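Local coordinates for protein magnesium transporter MgtE (Enterococcus faecalis, PDB 2OUX) that probably transports magnesium ions across the cell membrane as a homodimer, this piece being the cytosolic magnesium-binding part with an N domain and paired CBS domains, at residues A[61-64]-A[65-69]; A[39-42]-A[43-46]. All coordinates share one frame; numbering follows the deposited sequence.

Contact 1 of 2, residues A[61-64]-A[65-69]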
loop_
_atom_site.group_PDB
_atom_site.type_symbol
_atom_site.label_atom_id
_atom_site.label_comp_id
_atom_site.label_asym_id
_atom_site.label_seq_id
_atom_site.Cartn_x
_atom_site.Cartn_y
_atom_site.Cartn_z
ATOM N N LYS A 61 3.431 -20.339 14.067
ATOM C CA LYS A 61 3.346 -19.501 12.875
ATOM C C LYS A 61 2.005 -18.793 12.862
ATOM O O LYS A 61 1.938 -17.579 12.701
ATOM C CB LYS A 61 3.464 -20.328 11.593
ATOM C CG LYS A 61 4.824 -20.931 11.351
ATOM C CD LYS A 61 4.873 -21.633 9.997
ATOM C CE LYS A 61 6.158 -22.453 9.828
ATOM N NZ LYS A 61 7.409 -21.638 9.948
ATOM N N GLU A 62 0.934 -19.557 13.030
ATOM C CA GLU A 62 -0.404 -18.983 13.028
ATOM C C GLU A 62 -0.599 -17.936 14.132
ATOM O O GLU A 62 -1.237 -16.907 13.920
ATOM C CB GLU A 62 -1.444 -20.100 13.159
ATOM C CG GLU A 62 -1.319 -21.135 12.042
ATOM C CD GLU A 62 -2.264 -22.314 12.198
ATOM O OE1 GLU A 62 -2.528 -22.703 13.350
ATOM O OE2 GLU A 62 -2.724 -22.863 11.170
ATOM N N LEU A 63 -0.046 -18.187 15.310
ATOM C CA LEU A 63 -0.197 -17.226 16.393
ATOM C C LEU A 63 0.632 -15.974 16.096
ATOM O O LEU A 63 0.260 -14.868 16.467
ATOM C CB LEU A 63 0.245 -17.839 17.717
ATOM C CG LEU A 63 -0.302 -17.087 18.924
ATOM C CD1 LEU A 63 -1.809 -17.273 18.998
ATOM C CD2 LEU A 63 0.364 -17.591 20.183
ATOM N N ALA A 64 1.749 -16.161 15.415
ATOM C CA ALA A 64 2.614 -15.043 15.058
ATOM C C ALA A 64 1.922 -14.096 14.064
ATOM O O ALA A 64 2.078 -12.880 14.145
ATOM C CB ALA A 64 3.917 -15.567 14.468
ATOM N N ASP A 65 1.157 -14.651 13.132
ATOM C CA ASP A 65 0.465 -13.815 12.156
ATOM C C ASP A 65 -0.428 -12.819 12.885
ATOM O O ASP A 65 -0.619 -11.684 12.442
ATOM C CB ASP A 65 -0.416 -14.663 11.232
ATOM C CG ASP A 65 0.382 -15.544 10.314
ATOM O OD1 ASP A 65 1.410 -15.075 9.788
ATOM O OD2 ASP A 65 -0.030 -16.705 10.105
HETATM N N MSE A 66 -0.988 -13.266 13.999
HETATM C CA MSE A 66 -1.870 -12.414 14.765
HETATM C C MSE A 66 -1.081 -11.419 15.610
HETATM O O MSE A 66 -1.399 -10.227 15.615
HETATM C CB MSE A 66 -2.780 -13.253 15.667
HETATM C CG MSE A 66 -3.647 -12.404 16.586
HETATM SE SE MSE A 66 -4.517 -13.417 17.974
HETATM C CE MSE A 66 -2.952 -13.924 18.977
ATOM N N PHE A 67 -0.059 -11.894 16.320
ATOM C CA PHE A 67 0.730 -10.994 17.152
ATOM C C PHE A 67 1.340 -9.851 16.359
ATOM O O PHE A 67 1.404 -8.728 16.854
ATOM C CB PHE A 67 1.809 -11.756 17.921
ATOM C CG PHE A 67 1.393 -12.116 19.316
ATOM C CD1 PHE A 67 0.513 -13.168 19.544
ATOM C CD2 PHE A 67 1.811 -11.350 20.398
ATOM C CE1 PHE A 67 0.051 -13.449 20.828
ATOM C CE2 PHE A 67 1.353 -11.624 21.681
ATOM C CZ PHE A 67 0.471 -12.676 21.897
ATOM N N ASP A 68 1.763 -10.125 15.127
ATOM C CA ASP A 68 2.326 -9.082 14.275
ATOM C C ASP A 68 1.510 -7.797 14.386
ATOM O O ASP A 68 2.053 -6.709 14.286
ATOM C CB ASP A 68 2.320 -9.494 12.793
ATOM C CG ASP A 68 3.414 -10.466 12.445
ATOM O OD1 ASP A 68 4.543 -10.289 12.939
ATOM O OD2 ASP A 68 3.142 -11.397 11.656
ATOM N N VAL A 69 0.203 -7.906 14.586
ATOM C CA VAL A 69 -0.591 -6.690 14.644
ATOM C C VAL A 69 -1.107 -6.244 16.000
ATOM O O VAL A 69 -1.674 -5.159 16.117
ATOM C CB VAL A 69 -1.767 -6.761 13.664
ATOM C CG1 VAL A 69 -1.229 -6.928 12.250
ATOM C CG2 VAL A 69 -2.698 -7.915 14.033
HETATM O O HOH W 1 3.781 -16.223 10.737
#

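Contact 2 of 2, residues A[39-42]-A[43-46]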
loop_
_atom_site.group_PDB
_atom_site.type_symbol
_atom_site.label_atom_id
_atom_site.label_comp_id
_atom_site.label_asym_id
_atom_site.label_seq_id
_atom_site.Cartn_x
_atom_site.Cartn_y
_atom_site.Cartn_z
ATOM N N GLN A 39 -8.689 -11.256 14.585
ATOM C CA GLN A 39 -8.150 -12.348 15.391
ATOM C C GLN A 39 -7.585 -11.748 16.675
ATOM O O GLN A 39 -7.747 -12.306 17.761
ATOM C CB GLN A 39 -7.038 -13.084 14.634
ATOM C CG GLN A 39 -7.549 -14.007 13.528
ATOM C CD GLN A 39 -6.432 -14.597 12.688
ATOM O OE1 GLN A 39 -5.335 -14.867 13.185
ATOM N NE2 GLN A 39 -6.708 -14.801 11.403
ATOM N N GLY A 40 -6.921 -10.603 16.542
ATOM C CA GLY A 40 -6.347 -9.951 17.705
ATOM C C GLY A 40 -7.392 -9.476 18.705
ATOM O O GLY A 40 -7.217 -9.614 19.916
ATOM N N GLN A 41 -8.482 -8.909 18.206
ATOM C CA GLN A 41 -9.542 -8.428 19.079
ATOM C C GLN A 41 -10.200 -9.591 19.812
ATOM O O GLN A 41 -10.425 -9.525 21.022
ATOM C CB GLN A 41 -10.580 -7.655 18.264
ATOM C CG GLN A 41 -10.011 -6.399 17.629
ATOM C CD GLN A 41 -9.384 -5.473 18.658
ATOM O OE1 GLN A 41 -10.088 -4.830 19.435
ATOM N NE2 GLN A 41 -8.055 -5.414 18.675
ATOM N N PHE A 42 -10.512 -10.653 19.076
ATOM C CA PHE A 42 -11.118 -11.833 19.674
ATOM C C PHE A 42 -10.212 -12.308 20.802
ATOM O O PHE A 42 -10.650 -12.441 21.940
ATOM C CB PHE A 42 -11.267 -12.952 18.638
ATOM C CG PHE A 42 -11.775 -14.243 19.215
ATOM C CD1 PHE A 42 -13.109 -14.374 19.601
ATOM C CD2 PHE A 42 -10.916 -15.318 19.401
ATOM C CE1 PHE A 42 -13.577 -15.558 20.167
ATOM C CE2 PHE A 42 -11.373 -16.500 19.964
ATOM C CZ PHE A 42 -12.711 -16.623 20.349
ATOM N N TYR A 43 -8.944 -12.538 20.478
ATOM C CA TYR A 43 -7.956 -13.001 21.451
ATOM C C TYR A 43 -7.785 -12.102 22.671
ATOM O O TYR A 43 -7.607 -12.591 23.785
ATOM C CB TYR A 43 -6.604 -13.187 20.763
ATOM C CG TYR A 43 -5.427 -13.420 21.693
ATOM C CD1 TYR A 43 -4.711 -12.350 22.233
ATOM C CD2 TYR A 43 -4.995 -14.713 21.988
ATOM C CE1 TYR A 43 -3.585 -12.565 23.040
ATOM C CE2 TYR A 43 -3.873 -14.939 22.792
ATOM C CZ TYR A 43 -3.170 -13.865 23.312
ATOM O OH TYR A 43 -2.044 -14.099 24.077
ATOM N N GLN A 44 -7.835 -10.792 22.466
ATOM C CA GLN A 44 -7.671 -9.856 23.572
ATOM C C GLN A 44 -8.926 -9.738 24.435
ATOM O O GLN A 44 -8.957 -8.965 25.388
ATOM C CB GLN A 44 -7.264 -8.479 23.035
ATOM C CG GLN A 44 -5.841 -8.440 22.498
ATOM C CD GLN A 44 -5.486 -7.116 21.843
ATOM O OE1 GLN A 44 -5.437 -6.071 22.498
ATOM N NE2 GLN A 44 -5.240 -7.153 20.540
ATOM N N SER A 45 -9.960 -10.501 24.097
ATOM C CA SER A 45 -11.198 -10.469 24.867
ATOM C C SER A 45 -11.248 -11.688 25.784
ATOM O O SER A 45 -11.893 -11.669 26.831
ATOM C CB SER A 45 -12.413 -10.495 23.938
ATOM O OG SER A 45 -12.585 -11.778 23.358
ATOM N N LEU A 46 -10.547 -12.744 25.383
ATOM C CA LEU A 46 -10.520 -13.992 26.136
ATOM C C LEU A 46 -9.887 -13.890 27.517
ATOM O O LEU A 46 -8.948 -13.116 27.729
ATOM C CB LEU A 46 -9.772 -15.068 25.343
ATOM C CG LEU A 46 -10.132 -15.249 23.867
ATOM C CD1 LEU A 46 -9.414 -16.469 23.317
ATOM C CD2 LEU A 46 -11.637 -15.396 23.723
#

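Contact 1 of 2, residues A[61-64]-A[65-69]
Leu63 lies side by side with both Met66 and Phe67, pointing the same way as each. Its CD1 meets the methyl CE of Met66 at 3.5 Å, and its CG lies 4.1 Å from CD1 of the Phe67 ring. The selenomethionine chain is extended until its last torsion (chi3 67°) bends CE back onto the leucine. The phenyl ring turns an edge to the backbone, with O of Leu63 near the ring plane and 3.5 Å from CD1. That same oxygen accepts the helical bond from N of Phe67 at 3.0 Å, nearly straight at 167°, and a weak one from N of Met66. On another side of the helix, Asp65 has CG beside its own backbone N (chi1 -68°), which swings the carboxylate back toward the preceding turn. A water 2.8 Å from OD1 of Asp65 can bridge to O of Lys61, though it has other acceptors within reach. One turn on, N of Asp68 reaches O of Ala64 at 2.9 Å, while OD1 of Asp68 is bonded to Asn100 and to N of Tyr97, close to the magnesium-binding Asp99. This is an i to i+3 and i+4 apolar helix face in the all-helical MgtE N domain. Around it, 86-93 packs on Leu63, Ala64 and Phe67 through Met92, helix 48-57 meets Leu63, and helix 36-43 lies against Asp65 and Met66.

Contact 2 of 2, residues A[39-42]-A[43-46]
The carbonyl oxygen of Phe42 is gripped by backbone NH groups where helix 36-43 gives way to loop. N of Ser45 donates to it at 3.0 Å from well above the carbonyl plane, and N of Leu46 adds a weak bond. OG of Ser45 is modelled at 2.5 Å from the same oxygen of Phe42, too short to take at face value. Ser45 holds its hydroxyl between backbone N and carbonyl carbon (chi1 73°), and this turns OG back onto the turn before it. A second oxygen, O of Gly40, takes the backbone bond from N of Gln44 at 2.9 Å, and the extended side chain of Gln44 runs past it, with CG 3.2 Å from that oxygen. Further back, N of Tyr43 closes the regular bond to O of Gln39.

Leu46 crosses the Phe42 side chain at a slant. Its CD2 sits over one face of the ring, 4.0 Å from the centroid and 20° off the normal, a CH-pi contact displaced toward the rim near CZ. The ring reaches the leucine because Phe42 sends CG away from its backbone N (chi1 175°). Phe12 meets the Phe42 ring edge-to-face, and helices 8-20 and 24-31 also pack against it. Tyr43 departs in another direction, its OH bonded to that of Tyr55. The whole is a C-terminal helix turn running into a loop, within the all-helical MgtE N domain.

In the fold
From the N terminus, the chain reaches contact 2 first, at the end of helix 36-43, then passes through helix 48-57 to contact 1 on helix 60-67. Each is local and spans no intervening residues, so the two lie in series, neither nested nor crossed. In space their centres are about 12 Å apart and they touch directly: SE of Met66 packs 3.4 Å from O of Gln39 and 3.5 Å from CB of Tyr43, while CZ of Phe67 approaches OH of Tyr43. Helices 36-43 and 60-67 thus join across a shared core within the N domain. Contact 2 faces the N-terminal helices, whereas contact 1 leads toward the magnesium site of Asp99 and, through Val69, to Asp231 of the second subunit.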